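Local coordinates for amino acid ABC superfamily ATP binding cassette transporter, binding protein (Streptococcus pneumoniae, PDB 4H5G), which binds L-arginine and probably delivers it, as a membrane-anchored lipoprotein, to an amino acid ABC transporter, at residues D21-E26 / A175-A180; D41-Q46 / Q229-K234. One frame throughout, in Å; residues are numbered along the deposited sequence. Where two conformers were deposited one is given.

In the fold
From the N terminus the chain runs through strand 13-18 into the loop that holds 21-26, then through strands 27-31 and 34-38 into helix 40-52. Contact 1 closes when helix 172-181 returns to that loop, 149 residues on. Contact 2 closes later, when helix 227-235, close to the C terminus, packs on helix 40-52. The two closures cross, because their segments alternate along the chain. They also touch. Phe25 and Asp41 pair through their backbones, and Pro24 packs on Leu232. Contact 1 thus joins the arginine-binding loop to helix 172-181, and contact 2 joins an early helix to the last one, in this periplasmic binding protein type II fold.

Contact 1 of 2, residues D21-E26 / A175-A180; sequences DYAPFE and ALSYAA. With ARG (arginine), chain L.
Ala23 meets Ser177 where the loop 21-26 passes helix 172-181. This is the close part of the contact. The Ser177 CB lies 3.7 Å from the Ala23 carbonyl O. The Ser177 OG, set anti to its own backbone N (chi1 178°), lies 4.0 Å from Ala23 CB. Pro24 follows a cis peptide bond, and its CD sits 4.2 Å from the same Ser177 CB. No direct hydrogen bond crosses between the segments. On the Tyr178 side the fit is looser, and Tyr178 OH reaches Ala23 N only through a water. The water accepts from Ala23 N at 2.9 Å and has a weak link to Tyr178 OH. Ser177 and Tyr178 are partly exposed, whereas Ala23 and Pro24 are buried.

The other side of the loop holds the ligand. The side chain of the bound arginine runs over one face of the Tyr22 ring, with its NE 3.4 Å from Tyr22 CD2 and offset toward the rim. Two carboxylates hold the guanidinium by separate nitrogens. Its NH2 donates to Asp21 OD1 at 2.9 Å, and its NH1 donates to Glu26 OE2 at 3.0 Å. Asp21 is itself held by Met153 N, which bonds OD2. Glu26 OE1 lies close to Asp41 OD2, a pair of like charges. Tyr22 OH bonds Asp171, a residue that also binds the ligand. The geometry of Tyr22, Phe25 and Glu26 fits a classic beta bulge, where Tyr22 N bonds Glu26 O.

The helix therefore packs on Ala23 and Pro24 of a loop whose other residues Asp21, Tyr22 and Glu26 bind the ligand. Two acidic groups and an aromatic face suit a cationic guanidinium, consistent with the binding of arginine seen here.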
ATOM      1  N   ASP A  21      -6.565   2.539  -3.650  1.00 18.94           N
ATOM      2  CA  ASP A  21      -6.536   3.992  -3.427  1.00 17.63           C
ATOM      3  C   ASP A  21      -5.101   4.459  -3.223  1.00 19.73           C
ATOM      4  O   ASP A  21      -4.848   5.409  -2.490  1.00 23.68           O
ATOM      5  CB  ASP A  21      -7.372   4.373  -2.190  1.00 21.56           C
ATOM      6  CG  ASP A  21      -6.852   3.724  -0.896  1.00 20.84           C
ATOM      7  OD1 ASP A  21      -6.032   2.801  -0.993  1.00 20.47           O
ATOM      8  OD2 ASP A  21      -7.289   4.128   0.210  1.00 23.03           O
ATOM      9  N   TYR A  22      -4.158   3.813  -3.896  1.00 19.34           N
ATOM     10  CA  TYR A  22      -2.762   3.913  -3.461  1.00 16.78           C
ATOM     11  C   TYR A  22      -1.778   3.768  -4.626  1.00 18.83           C
ATOM     12  O   TYR A  22      -0.905   2.913  -4.594  1.00 18.11           O
ATOM     13  CB  TYR A  22      -2.507   2.821  -2.394  1.00 17.96           C
ATOM     14  CG  TYR A  22      -1.667   3.255  -1.189  1.00 18.38           C
ATOM     15  CD1 TYR A  22      -1.989   4.398  -0.466  1.00 18.49           C
ATOM     16  CD2 TYR A  22      -0.577   2.501  -0.762  1.00 15.94           C
ATOM     17  CE1 TYR A  22      -1.238   4.796   0.654  1.00 18.14           C
ATOM     18  CE2 TYR A  22       0.188   2.892   0.348  1.00 15.32           C
ATOM     19  CZ  TYR A  22      -0.158   4.036   1.044  1.00 15.95           C
ATOM     20  OH  TYR A  22       0.581   4.431   2.145  1.00 19.07           O
ATOM     21  N   ALA A  23      -1.930   4.599  -5.655  1.00 18.30           N
ATOM     22  CA  ALA A  23      -0.985   4.611  -6.777  1.00 20.57           C
ATOM     23  C   ALA A  23       0.410   4.970  -6.264  1.00 19.78           C
ATOM     24  O   ALA A  23       0.564   5.938  -5.521  1.00 20.87           O
ATOM     25  CB  ALA A  23      -1.428   5.625  -7.814  1.00 19.08           C
ATOM     26  N   PRO A  24       1.454   4.258  -6.716  1.00 17.14           N
ATOM     27  CA  PRO A  24       1.515   3.292  -7.822  1.00 19.49           C
ATOM     28  C   PRO A  24       1.335   1.824  -7.444  1.00 20.62           C
ATOM     29  O   PRO A  24       1.493   0.970  -8.317  1.00 20.38           O
ATOM     30  CB  PRO A  24       2.942   3.496  -8.352  1.00 19.57           C
ATOM     31  CG  PRO A  24       3.709   3.762  -7.096  1.00 22.21           C
ATOM     32  CD  PRO A  24       2.804   4.617  -6.242  1.00 21.32           C
ATOM     33  N   PHE A  25       1.014   1.530  -6.188  1.00 17.14           N
ATOM     34  CA  PHE A  25       0.869   0.138  -5.749  1.00 17.10           C
ATOM     35  C   PHE A  25      -0.403  -0.503  -6.302  1.00 19.26           C
ATOM     36  O   PHE A  25      -0.366  -1.566  -6.913  1.00 16.74           O
ATOM     37  CB  PHE A  25       0.858   0.056  -4.217  1.00 15.57           C
ATOM     38  CG  PHE A  25       2.182   0.385  -3.579  1.00 17.13           C
ATOM     39  CD1 PHE A  25       3.201  -0.553  -3.549  1.00 18.55           C
ATOM     40  CD2 PHE A  25       2.402   1.620  -3.000  1.00 20.49           C
ATOM     41  CE1 PHE A  25       4.417  -0.255  -2.966  1.00 21.28           C
ATOM     42  CE2 PHE A  25       3.610   1.918  -2.411  1.00 20.06           C
ATOM     43  CZ  PHE A  25       4.618   0.978  -2.391  1.00 20.64           C
ATOM     44  N   GLU A  26      -1.532   0.147  -6.052  1.00 16.30           N
ATOM     45  CA  GLU A  26      -2.812  -0.265  -6.648  1.00 18.50           C
ATOM     46  C   GLU A  26      -3.748   0.933  -6.736  1.00 17.85           C
ATOM     47  O   GLU A  26      -3.825   1.751  -5.812  1.00 19.40           O
ATOM     48  CB  GLU A  26      -3.482  -1.386  -5.845  1.00 17.30           C
ATOM     49  CG  GLU A  26      -3.589  -1.127  -4.351  1.00 19.27           C
ATOM     50  CD  GLU A  26      -2.385  -1.656  -3.601  1.00 23.55           C
ATOM     51  OE1 GLU A  26      -1.817  -2.677  -4.054  1.00 19.44           O
ATOM     52  OE2 GLU A  26      -1.998  -1.064  -2.570  1.00 19.22           O
ATOM     53  N   ALA A 175       3.117   9.394  -2.161  1.00 20.46           N
ATOM     54  CA  ALA A 175       3.251  10.859  -2.089  1.00 22.17           C
ATOM     55  C   ALA A 175       3.920  11.391  -3.342  1.00 22.30           C
ATOM     56  O   ALA A 175       3.488  12.391  -3.905  1.00 22.59           O
ATOM     57  CB  ALA A 175       4.021  11.273  -0.854  1.00 21.38           C
ATOM     58  N   LEU A 176       4.971  10.710  -3.787  1.00 21.01           N
ATOM     59  CA  LEU A 176       5.682  11.133  -4.999  1.00 25.32           C
ATOM     60  C   LEU A 176       4.748  11.141  -6.199  1.00 27.81           C
ATOM     61  O   LEU A 176       4.804  12.039  -7.045  1.00 26.31           O
ATOM     62  CB  LEU A 176       6.862  10.202  -5.274  1.00 27.01           C
ATOM     63  CG  LEU A 176       8.077  10.361  -4.369  1.00 38.40           C
ATOM     64  CD1 LEU A 176       9.074   9.231  -4.619  1.00 42.19           C
ATOM     65  CD2 LEU A 176       8.733  11.724  -4.585  1.00 40.13           C
ATOM     66  N   SER A 177       3.879  10.136  -6.271  1.00 20.29           N
ATOM     67  CA  SER A 177       2.929  10.032  -7.377  1.00 24.19           C
ATOM     68  C   SER A 177       1.912  11.170  -7.347  1.00 25.41           C
ATOM     69  O   SER A 177       1.655  11.800  -8.375  1.00 25.24           O
ATOM     70  CB  SER A 177       2.222   8.674  -7.345  1.00 24.94           C
ATOM     71  OG  SER A 177       1.263   8.588  -8.381  1.00 29.98           O
ATOM     72  N   TYR A 178       1.338  11.438  -6.173  1.00 18.80           N
ATOM     73  CA  TYR A 178       0.403  12.563  -6.045  1.00 20.48           C
ATOM     74  C   TYR A 178       1.076  13.858  -6.457  1.00 27.03           C
ATOM     75  O   TYR A 178       0.486  14.683  -7.156  1.00 28.07           O
ATOM     76  CB  TYR A 178      -0.100  12.701  -4.606  1.00 19.80           C
ATOM     77  CG  TYR A 178      -1.255  11.779  -4.270  1.00 21.23           C
ATOM     78  CD1 TYR A 178      -2.460  11.864  -4.955  1.00 27.31           C
ATOM     79  CD2 TYR A 178      -1.146  10.844  -3.252  1.00 22.36           C
ATOM     80  CE1 TYR A 178      -3.527  11.029  -4.641  1.00 26.57           C
ATOM     81  CE2 TYR A 178      -2.207  10.002  -2.930  1.00 23.75           C
ATOM     82  CZ  TYR A 178      -3.392  10.105  -3.632  1.00 26.82           C
ATOM     83  OH  TYR A 178      -4.441   9.271  -3.306  1.00 35.22           O
ATOM     84  N   ALA A 179       2.318  14.032  -6.015  1.00 23.64           N
ATOM     85  CA  ALA A 179       3.066  15.258  -6.325  1.00 27.91           C
ATOM     86  C   ALA A 179       3.366  15.364  -7.820  1.00 30.65           C
ATOM     87  O   ALA A 179       3.336  16.454  -8.399  1.00 31.38           O
ATOM     88  CB  ALA A 179       4.343  15.327  -5.510  1.00 26.60           C
ATOM     89  N   ALA A 180       3.647  14.224  -8.442  1.00 26.16           N
ATOM     90  CA  ALA A 180       4.013  14.194  -9.861  1.00 30.51           C
ATOM     91  C   ALA A 180       2.816  14.433 -10.778  1.00 35.88           C
ATOM     92  O   ALA A 180       2.977  14.883 -11.911  1.00 37.41           O
ATOM     93  CB  ALA A 180       4.695  12.878 -10.199  1.00 31.37           C
TER
HETATM   94  N   ARG L 310       2.126   0.550   4.295  1.00 15.67           N
HETATM   95  CA  ARG L 310       1.046   0.991   5.190  1.00 19.70           C
HETATM   96  C   ARG L 310       0.537  -0.153   6.038  1.00 24.60           C
HETATM   97  O   ARG L 310       0.753  -1.339   5.739  1.00 19.19           O
HETATM   98  CB  ARG L 310      -0.115   1.606   4.395  1.00 18.41           C
HETATM   99  CG  ARG L 310      -0.630   0.745   3.244  1.00 16.94           C
HETATM  100  CD  ARG L 310      -1.921   1.323   2.646  1.00 18.91           C
HETATM  101  NE  ARG L 310      -2.327   0.602   1.431  1.00 17.27           N
HETATM  102  CZ  ARG L 310      -3.377   0.910   0.676  1.00 21.47           C
HETATM  103  NH1 ARG L 310      -3.651   0.195  -0.414  1.00 17.58           N
HETATM  104  NH2 ARG L 310      -4.149   1.937   1.012  1.00 17.60           N
HETATM  105  OXT ARG L 310      -0.106   0.087   7.064  1.00 17.55           O
HETATM  106  O   HOH W   1      -3.462   7.066  -5.364  1.00 26.53           O

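Contact 2 of 2, residues D41-Q46 / Q229-K234; sequences DIDMAQ and QSYLEK. With ACT (acetate ion), chain F.
Tyr231 lays its ring against Asp43, and CB of Asp43 stands over the ring centre. This CH-pi contact measures 3.4 Å from Asp43 CB to the Tyr231 ring centroid, only 5° off the ring normal. Tyr231 CG is anti to the carbonyl carbon (chi1 -74°), which carries the ring across to helix 40-52. At the start of the side chain, Tyr231 CB is 4.0 Å from Asp43 OD2. Further out, CD1 is 3.6 Å from that same Asp43 OD2, while CD2 lies under Asp43 CB, 3.6 Å away. CG, CE1 and CZ also lie beneath Asp43 CB. Tyr231 CE2 reaches the backbone, 3.7 Å from Met44 N. At the tip, Tyr231 OH has a weak link to a water that donates to Asp43 O. The Asp43 carboxylate is turned 68° from the ring plane. A second water donates to Tyr231 O and lies doubtfully close to Asp43 OD2.

The Tyr231 side chain also touches Leu222 of helix 209-225 and Ala40 of helix 40-52. Met44 packs on Ile219 and Leu222 of helix 209-225, while Ile42 and Ala45 of helix 40-52 lie on strand 55-60.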
ATOM      1  N   ASP A  41       1.445  -3.764  -7.475  1.00 16.91           N
ATOM      2  CA  ASP A  41       0.969  -4.900  -6.668  1.00 17.07           C
ATOM      3  C   ASP A  41       0.095  -5.837  -7.491  1.00 17.14           C
ATOM      4  O   ASP A  41       0.087  -7.056  -7.268  1.00 16.73           O
ATOM      5  CB  ASP A  41       0.150  -4.418  -5.465  1.00 17.09           C
ATOM      6  CG  ASP A  41       1.002  -4.102  -4.238  1.00 20.40           C
ATOM      7  OD1 ASP A  41       2.219  -4.375  -4.232  1.00 18.69           O
ATOM      8  OD2 ASP A  41       0.427  -3.597  -3.247  1.00 17.73           O
ATOM      9  N   ILE A  42      -0.642  -5.265  -8.434  1.00 16.50           N
ATOM     10  CA  ILE A  42      -1.516  -6.056  -9.298  1.00 14.07           C
ATOM     11  C   ILE A  42      -0.678  -6.848 -10.298  1.00 21.67           C
ATOM     12  O   ILE A  42      -0.957  -8.020 -10.556  1.00 18.71           O
ATOM     13  CB  ILE A  42      -2.539  -5.172 -10.038  1.00 19.45           C
ATOM     14  CG1 ILE A  42      -3.282  -4.255  -9.055  1.00 19.87           C
ATOM     15  CG2 ILE A  42      -3.517  -6.029 -10.858  1.00 18.41           C
ATOM     16  CD1 ILE A  42      -3.863  -4.972  -7.841  1.00 21.44           C
ATOM     17  N   ASP A  43       0.362  -6.226 -10.843  1.00 18.08           N
ATOM     18  CA  ASP A  43       1.253  -6.934 -11.760  1.00 17.83           C
ATOM     19  C   ASP A  43       1.927  -8.082 -11.031  1.00 19.18           C
ATOM     20  O   ASP A  43       2.113  -9.167 -11.585  1.00 20.30           O
ATOM     21  CB  ASP A  43       2.323  -5.990 -12.341  1.00 16.95           C
ATOM     22  CG  ASP A  43       1.745  -4.933 -13.278  1.00 28.49           C
ATOM     23  OD1 ASP A  43       0.622  -5.101 -13.778  1.00 24.87           O
ATOM     24  OD2 ASP A  43       2.446  -3.934 -13.530  1.00 32.88           O
ATOM     25  N   MET A  44       2.309  -7.843  -9.782  1.00 16.99           N
ATOM     26  CA  MET A  44       2.940  -8.903  -8.985  1.00 13.12           C
ATOM     27  C   MET A  44       1.928 -10.007  -8.685  1.00 18.03           C
ATOM     28  O   MET A  44       2.240 -11.189  -8.798  1.00 18.76           O
ATOM     29  CB  MET A  44       3.498  -8.347  -7.673  1.00 13.52           C
ATOM     30  CG  MET A  44       4.097  -9.426  -6.772  1.00 18.17           C
ATOM     31  SD  MET A  44       4.792  -8.736  -5.263  1.00 18.33           S
ATOM     32  CE  MET A  44       3.314  -7.994  -4.562  1.00 16.85           C
ATOM     33  N   ALA A  45       0.705  -9.616  -8.330  1.00 16.94           N
ATOM     34  CA  ALA A  45      -0.334 -10.613  -8.042  1.00 20.20           C
ATOM     35  C   ALA A  45      -0.605 -11.454  -9.277  1.00 19.48           C
ATOM     36  O   ALA A  45      -0.824 -12.669  -9.188  1.00 19.02           O
ATOM     37  CB  ALA A  45      -1.628  -9.934  -7.530  1.00 18.35           C
ATOM     38  N   GLN A  46      -0.581 -10.809 -10.439  1.00 17.53           N
ATOM     39  CA  GLN A  46      -0.761 -11.524 -11.693  1.00 15.62           C
ATOM     40  C   GLN A  46       0.364 -12.525 -11.923  1.00 20.17           C
ATOM     41  O   GLN A  46       0.118 -13.635 -12.402  1.00 19.33           O
ATOM     42  CB  GLN A  46      -0.838 -10.550 -12.876  1.00 19.09           C
ATOM     43  CG  GLN A  46      -1.163 -11.216 -14.199  1.00 20.87           C
ATOM     44  CD  GLN A  46      -2.592 -11.735 -14.266  1.00 26.96           C
ATOM     45  OE1 GLN A  46      -3.555 -10.983 -14.070  1.00 25.70           O
ATOM     46  NE2 GLN A  46      -2.736 -13.028 -14.554  1.00 26.80           N
ATOM     47  N   GLN A 229      10.524  -2.834  -9.254  1.00 16.08           N
ATOM     48  CA  GLN A 229      10.873  -1.440  -9.564  1.00 18.39           C
ATOM     49  C   GLN A 229      10.337  -1.049 -10.937  1.00 19.28           C
ATOM     50  O   GLN A 229       9.755   0.016 -11.098  1.00 20.66           O
ATOM     51  CB  GLN A 229      12.396  -1.232  -9.505  1.00 14.62           C
ATOM     52  CG  GLN A 229      12.867   0.200  -9.818  1.00 17.31           C
ATOM     53  CD  GLN A 229      12.403   1.227  -8.802  1.00 24.70           C
ATOM     54  OE1 GLN A 229      12.142   2.394  -9.146  1.00 26.26           O
ATOM     55  NE2 GLN A 229      12.309   0.814  -7.541  1.00 16.83           N
ATOM     56  N   SER A 230      10.517  -1.917 -11.927  1.00 18.78           N
ATOM     57  CA  SER A 230      10.008  -1.617 -13.270  1.00 21.36           C
ATOM     58  C   SER A 230       8.478  -1.486 -13.298  1.00 20.13           C
ATOM     59  O   SER A 230       7.927  -0.633 -14.009  1.00 20.03           O
ATOM     60  CB  SER A 230      10.487  -2.664 -14.277  1.00 21.39           C
ATOM     61  OG  SER A 230      11.884  -2.560 -14.490  1.00 21.21           O
ATOM     62  N   TYR A 231       7.802  -2.342 -12.542  1.00 18.60           N
ATOM     63  CA  TYR A 231       6.333  -2.275 -12.437  1.00 18.09           C
ATOM     64  C   TYR A 231       5.892  -0.940 -11.857  1.00 17.91           C
ATOM     65  O   TYR A 231       4.903  -0.360 -12.303  1.00 17.54           O
ATOM     66  CB  TYR A 231       5.800  -3.362 -11.490  1.00 17.55           C
ATOM     67  CG  TYR A 231       5.779  -4.799 -11.976  1.00 20.11           C
ATOM     68  CD1 TYR A 231       5.862  -5.129 -13.321  1.00 23.94           C
ATOM     69  CD2 TYR A 231       5.639  -5.837 -11.052  1.00 22.24           C
ATOM     70  CE1 TYR A 231       5.819  -6.475 -13.729  1.00 25.26           C
ATOM     71  CE2 TYR A 231       5.591  -7.159 -11.449  1.00 21.90           C
ATOM     72  CZ  TYR A 231       5.682  -7.472 -12.777  1.00 21.41           C
ATOM     73  OH  TYR A 231       5.637  -8.810 -13.136  1.00 30.32           O
ATOM     74  N   LEU A 232       6.591  -0.475 -10.826  1.00 15.92           N
ATOM     75  CA  LEU A 232       6.253   0.816 -10.211  1.00 17.72           C
ATOM     76  C   LEU A 232       6.431   1.954 -11.207  1.00 22.31           C
ATOM     77  O   LEU A 232       5.617   2.878 -11.261  1.00 20.30           O
ATOM     78  CB  LEU A 232       7.126   1.074  -8.979  1.00 18.83           C
ATOM     79  CG  LEU A 232       6.866   0.211  -7.745  1.00 20.86           C
ATOM     80  CD1 LEU A 232       8.039   0.341  -6.785  1.00 20.46           C
ATOM     81  CD2 LEU A 232       5.571   0.618  -7.044  1.00 19.56           C
ATOM     82  N   GLU A 233       7.504   1.896 -11.988  1.00 21.00           N
ATOM     83  CA  GLU A 233       7.748   2.972 -12.947  1.00 21.11           C
ATOM     84  C   GLU A 233       6.708   2.985 -14.061  1.00 22.99           C
ATOM     85  O   GLU A 233       6.294   4.050 -14.535  1.00 24.06           O
ATOM     86  CB  GLU A 233       9.185   2.895 -13.490  1.00 22.44           C
ATOM     87  CG  GLU A 233      10.198   3.039 -12.376  1.00 21.35           C
ATOM     88  CD  GLU A 233      11.630   2.944 -12.852  1.00 31.09           C
ATOM     89  OE1 GLU A 233      11.848   2.783 -14.069  1.00 35.66           O
ATOM     90  OE2 GLU A 233      12.534   3.029 -11.991  1.00 29.41           O
ATOM     91  N   LYS A 234       6.264   1.807 -14.483  0.50 24.14           N
ATOM     92  CA  LYS A 234       5.228   1.721 -15.518  0.50 25.12           C
ATOM     93  C   LYS A 234       3.906   2.250 -15.003  0.50 26.00           C
ATOM     94  O   LYS A 234       3.165   2.932 -15.722  0.50 25.77           O
ATOM     95  CB  LYS A 234       5.013   0.271 -15.940  0.50 28.35           C
ATOM     96  CG  LYS A 234       6.226  -0.406 -16.512  0.50 35.45           C
ATOM     97  CD  LYS A 234       6.322  -0.240 -18.005  0.50 44.27           C
ATOM     98  CE  LYS A 234       7.305  -1.244 -18.575  0.50 46.83           C
ATOM     99  NZ  LYS A 234       6.856  -2.633 -18.287  0.50 50.38           N
TER
HETATM  100  C   ACT F 304       9.147  -5.103 -17.092  1.00 67.92           C
HETATM  101  O   ACT F 304       8.049  -4.600 -16.763  1.00 71.37           O
HETATM  102  OXT ACT F 304      10.016  -4.313 -17.527  1.00 70.32           O
HETATM  103  CH3 ACT F 304       9.408  -6.575 -16.978  1.00 51.87           C
HETATM  104  O   HOH W   2       2.535  -9.693 -14.429  1.00 34.05           O
HETATM  105  O   HOH W   3       2.400  -1.525 -12.904  1.00 35.07           O